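Local coordinates for iron-regulated outer membrane protein (Neisseria meningitidis, PDB 4B7O) that probably carries iron across the outer membrane as a TonB-dependent transporter, through a beta-barrel that encloses a plug domain, at residues 382-387 with 441-446; 531-536 with 581-586. One frame throughout, in Å; residues are numbered along the deposited sequence.

Contact 1: 382-387 with 441-446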
# COMPACT_ATOMS: atom_id res chain seq x y z
N ILE A 382 -21.25 0.78 8.78
CA ILE A 382 -20.96 2.24 8.85
C ILE A 382 -19.46 2.46 8.86
O ILE A 382 -18.75 1.76 9.55
CB ILE A 382 -21.49 2.79 10.20
CG1 ILE A 382 -23.00 2.68 10.26
CG2 ILE A 382 -21.16 4.27 10.36
CD1 ILE A 382 -23.64 3.68 9.30
N ASN A 383 -19.01 3.46 8.10
CA ASN A 383 -17.61 3.80 8.00
C ASN A 383 -17.47 5.26 8.36
O ASN A 383 -18.16 6.11 7.77
CB ASN A 383 -17.16 3.66 6.55
CG ASN A 383 -17.39 2.28 5.98
OD1 ASN A 383 -18.03 2.15 4.93
ND2 ASN A 383 -16.88 1.23 6.67
N TYR A 384 -16.59 5.55 9.33
CA TYR A 384 -16.21 6.93 9.65
C TYR A 384 -14.70 7.16 9.58
O TYR A 384 -13.92 6.49 10.25
CB TYR A 384 -16.68 7.26 11.08
CG TYR A 384 -16.31 8.65 11.51
CD1 TYR A 384 -17.04 9.74 11.04
CD2 TYR A 384 -15.20 8.89 12.34
CE1 TYR A 384 -16.71 11.03 11.39
CE2 TYR A 384 -14.86 10.19 12.73
CZ TYR A 384 -15.64 11.24 12.23
OH TYR A 384 -15.39 12.54 12.52
N ARG A 385 -14.25 8.15 8.85
CA ARG A 385 -12.83 8.46 8.93
C ARG A 385 -12.61 9.94 9.07
O ARG A 385 -13.13 10.66 8.26
CB ARG A 385 -12.08 8.02 7.67
CG ARG A 385 -10.59 8.05 7.89
CD ARG A 385 -9.80 7.50 6.75
NE ARG A 385 -10.12 8.17 5.53
CZ ARG A 385 -9.88 7.68 4.32
NH1 ARG A 385 -9.28 6.49 4.16
NH2 ARG A 385 -10.23 8.42 3.30
N HIS A 386 -11.82 10.36 10.06
CA HIS A 386 -11.39 11.77 10.19
C HIS A 386 -9.91 11.92 10.03
O HIS A 386 -9.10 11.27 10.76
CB HIS A 386 -11.84 12.36 11.56
CG HIS A 386 -11.65 13.86 11.67
ND1 HIS A 386 -10.49 14.42 12.09
CD2 HIS A 386 -12.51 14.92 11.35
CE1 HIS A 386 -10.61 15.76 12.05
NE2 HIS A 386 -11.84 16.06 11.59
N GLN A 387 -9.53 12.78 9.09
CA GLN A 387 -8.15 13.15 8.93
C GLN A 387 -7.80 14.57 9.28
O GLN A 387 -8.52 15.48 8.87
CB GLN A 387 -7.72 12.92 7.49
CG GLN A 387 -7.18 11.53 7.32
CD GLN A 387 -7.23 11.10 5.90
OE1 GLN A 387 -8.32 10.92 5.34
NE2 GLN A 387 -6.06 10.95 5.29
N THR A 441 -8.65 19.47 7.19
CA THR A 441 -9.22 18.21 7.63
C THR A 441 -10.17 17.59 6.58
O THR A 441 -10.55 18.22 5.59
CB THR A 441 -10.01 18.37 8.94
OG1 THR A 441 -11.20 19.07 8.64
CG2 THR A 441 -9.22 19.14 9.97
N LYS A 442 -10.57 16.34 6.81
CA LYS A 442 -11.44 15.62 5.87
C LYS A 442 -12.16 14.57 6.65
O LYS A 442 -11.52 13.80 7.38
CB LYS A 442 -10.67 14.98 4.73
CG LYS A 442 -11.61 14.45 3.65
CD LYS A 442 -10.85 14.04 2.41
CE LYS A 442 -10.43 12.59 2.52
NZ LYS A 442 -9.68 12.23 1.28
N THR A 443 -13.48 14.60 6.58
CA THR A 443 -14.30 13.54 7.18
C THR A 443 -14.88 12.69 6.04
O THR A 443 -15.37 13.23 5.07
CB THR A 443 -15.45 14.16 7.98
OG1 THR A 443 -14.90 14.99 8.99
CG2 THR A 443 -16.32 13.09 8.62
N ASP A 444 -14.78 11.37 6.15
CA ASP A 444 -15.43 10.47 5.19
C ASP A 444 -16.38 9.61 5.98
O ASP A 444 -16.03 9.12 7.06
CB ASP A 444 -14.46 9.61 4.41
CG ASP A 444 -13.68 10.38 3.36
OD1 ASP A 444 -14.29 10.96 2.44
OD2 ASP A 444 -12.42 10.39 3.42
N THR A 445 -17.62 9.55 5.46
CA THR A 445 -18.73 8.81 6.08
C THR A 445 -19.43 7.86 5.06
O THR A 445 -19.79 8.25 3.93
CB THR A 445 -19.78 9.80 6.67
OG1 THR A 445 -19.15 11.07 6.90
CG2 THR A 445 -20.29 9.27 7.98
N GLY A 446 -19.63 6.62 5.48
CA GLY A 446 -20.18 5.58 4.63
C GLY A 446 -21.21 4.70 5.35
O GLY A 446 -20.99 4.24 6.50
O HOH W 1 -16.35 14.82 11.74
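R385 and D444 face each other as a hydrogen-bonded antiparallel pair and are joined twice, through backbone and side chains. R385 N reaches D444 O at 2.7 Å and D444 N returns the bond to R385 O at 2.8 Å. The pairs N383 with G446 and Q387 with K442 repeat this reciprocal pattern, so six backbone bonds satisfy the N-H and C=O groups of these residues.

The two charged side chains run alongside each other, and R385 NH2 forms a salt bridge to D444 OD2 at 2.9 Å. The planes of guanidinium and carboxylate stand 71° apart, and NH2 approaches from above the carboxylate plane, with an N-H...O angle of 146°. The other carboxylate oxygen, OD1, is taken by S510. K442 NZ is a long 3.9 Å from D444 OD2; P511 O and D127 satisfy it more directly. The carboxylates of D444 and D127 probably offset the like charges of R385 and K442, whose NH2 and NZ lie 4.3 Å apart.

T443 chi1 of -59° sets OG1 beside its own backbone N, by CD2 at the edge of the H386 ring and near its plane, and CG2 anti to that N. T443 CG2 packs 3.5 Å from Y384 CE1. A water bridges Y384 OH and T443 OG1.

N383 is satisfied elsewhere, OD1 by R465 and ND2 by N365. Strands 376-391 and 441-455 are barrel neighbours, flanked by 355-373 and 458-472, and the face carrying N383, R385, D444 and K442 is turned inward, to D127 and I160 of the plug region.

Contact 2: 531-536 with 581-586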
# COMPACT_ATOMS: atom_id res chain seq x y z
N GLY A 531 -18.45 22.95 -5.31
CA GLY A 531 -19.08 21.71 -5.80
C GLY A 531 -18.17 20.63 -6.40
O GLY A 531 -18.67 19.76 -7.10
N THR A 532 -16.86 20.66 -6.14
CA THR A 532 -16.00 19.61 -6.66
C THR A 532 -16.33 18.28 -5.97
O THR A 532 -16.44 18.22 -4.75
CB THR A 532 -14.47 19.88 -6.61
OG1 THR A 532 -13.87 19.20 -5.50
CG2 THR A 532 -14.14 21.32 -6.57
N LYS A 533 -16.50 17.24 -6.77
CA LYS A 533 -17.03 15.94 -6.33
C LYS A 533 -15.91 14.92 -6.10
O LYS A 533 -14.75 15.13 -6.53
CB LYS A 533 -17.95 15.35 -7.43
CG LYS A 533 -18.80 16.34 -8.26
CD LYS A 533 -20.27 16.24 -7.88
CE LYS A 533 -20.88 17.63 -7.68
NZ LYS A 533 -20.62 18.58 -8.81
N ALA A 534 -16.29 13.81 -5.47
CA ALA A 534 -15.49 12.56 -5.41
C ALA A 534 -15.27 11.89 -6.76
O ALA A 534 -16.13 11.93 -7.62
CB ALA A 534 -16.11 11.55 -4.45
N GLU A 535 -14.09 11.31 -6.92
CA GLU A 535 -13.72 10.48 -8.06
C GLU A 535 -14.61 9.27 -8.04
O GLU A 535 -14.73 8.61 -7.00
CB GLU A 535 -12.30 10.00 -7.90
CG GLU A 535 -11.27 10.97 -8.43
CD GLU A 535 -9.84 10.56 -8.08
OE1 GLU A 535 -9.68 9.64 -7.22
OE2 GLU A 535 -8.90 11.13 -8.69
N ARG A 536 -15.17 8.94 -9.19
CA ARG A 536 -16.16 7.81 -9.23
C ARG A 536 -15.73 6.70 -10.18
O ARG A 536 -15.53 6.91 -11.37
CB ARG A 536 -17.58 8.31 -9.51
CG ARG A 536 -18.64 7.29 -9.13
CD ARG A 536 -19.91 7.95 -8.70
NE ARG A 536 -20.95 6.98 -8.36
CZ ARG A 536 -21.83 6.50 -9.25
NH1 ARG A 536 -21.74 6.90 -10.54
NH2 ARG A 536 -22.77 5.64 -8.85
N ALA A 581 -8.48 22.64 -5.54
CA ALA A 581 -8.72 21.27 -6.01
C ALA A 581 -9.93 21.29 -6.95
O ALA A 581 -10.92 21.94 -6.65
CB ALA A 581 -8.97 20.32 -4.84
N VAL A 582 -9.82 20.63 -8.08
CA VAL A 582 -10.90 20.51 -9.06
C VAL A 582 -10.92 19.12 -9.64
O VAL A 582 -9.89 18.46 -9.70
CB VAL A 582 -10.68 21.41 -10.30
CG1 VAL A 582 -11.26 22.78 -10.03
CG2 VAL A 582 -9.23 21.47 -10.75
N ASN A 583 -12.10 18.69 -10.08
CA ASN A 583 -12.20 17.51 -10.93
C ASN A 583 -11.69 17.88 -12.31
O ASN A 583 -12.17 18.81 -12.89
CB ASN A 583 -13.64 17.05 -10.94
CG ASN A 583 -14.19 16.90 -9.54
OD1 ASN A 583 -14.95 17.75 -9.06
ND2 ASN A 583 -13.76 15.86 -8.84
N ALA A 584 -10.69 17.21 -12.84
CA ALA A 584 -10.05 17.72 -14.05
C ALA A 584 -9.97 16.74 -15.24
O ALA A 584 -9.30 17.05 -16.27
CB ALA A 584 -8.66 18.26 -13.71
N GLY A 585 -10.64 15.60 -15.10
CA GLY A 585 -10.76 14.63 -16.22
C GLY A 585 -11.21 13.25 -15.81
O GLY A 585 -11.88 13.05 -14.78
N TYR A 586 -10.89 12.27 -16.61
CA TYR A 586 -11.31 10.89 -16.24
C TYR A 586 -10.18 9.83 -16.46
O TYR A 586 -9.25 10.04 -17.22
CB TYR A 586 -12.62 10.54 -16.95
CG TYR A 586 -12.51 10.61 -18.44
CD1 TYR A 586 -12.09 9.51 -19.14
CD2 TYR A 586 -12.83 11.76 -19.16
CE1 TYR A 586 -11.94 9.52 -20.52
CE2 TYR A 586 -12.68 11.80 -20.54
CZ TYR A 586 -12.23 10.65 -21.20
OH TYR A 586 -12.06 10.60 -22.54
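N583 reaches across to the backbone of K533 and grips it with both ends of its amide. Its CB leaves the strand toward 531-536, and chi1 of -52° sets CG beside the backbone N, bringing the amide up to the peptide groups that flank the K533 CA. N583 CG lies 3.5 Å from K533 O. On one branch, N583 OD1 accepts the K533 N-H at 2.8 Å, in the carbonyl plane and on a lone pair, with an N-H...O angle of 150°. N583 OD1 also lies 3.2 Å from T532 CA and 3.3 Å from T532 CB, so it packs against the preceding residue. On the other branch, N583 ND2 donates to K533 O at 2.6 Å. That oxygen lies close to the amide plane of N583, but ND2 is tilted 33° from the carbonyl plane of K533. ND2 has a second acceptor in D564 O, so both amide atoms are engaged and the rotation of the group is fixed.

In a barrel of antiparallel strands, 535-547 and 578-600 are separated by 551-567, which pairs with both. The short strand 525-528, just before this loop, pairs in parallel with 578-600, A581 bonding to S527 and A529, and so brings 531-536 alongside. N583 bridges to the residues leading into 535-547 without any backbone-to-backbone hydrogen bond between the two segments. Just beyond it, A584 and G585 both face A565 in a classic beta bulge.

T532 packs beside the amide bonds, its CG2 methyl 3.3 Å from A581 O and farther from V582 CA. The K533 side chain crosses the N583 side chain at about a right angle, then bends back through chi2, chi3 and chi4, and K533 NZ donates to G531 O at 2.8 Å.

Overall arrangement
Contact 1 closes before contact 2 opens along the chain, and all four segments belong to the barrel part of the protein. Their centres are about 18 Å apart, with the nearest atoms about 7 Å apart, so the two do not touch. Moving round the barrel from strand 441-455, the strands 458-472, 478-493 and 498-509 lead by successive antiparallel pairing to 535-547, and 551-567 then leads to 578-600. Contact 1 joins immediate neighbours, whereas contact 2 spans an intervening strand. Contact 1 is thus part of the wall itself, while contact 2 ties the loop between strands 525-528 and 535-547 to strand 578-600 by side-chain bonds.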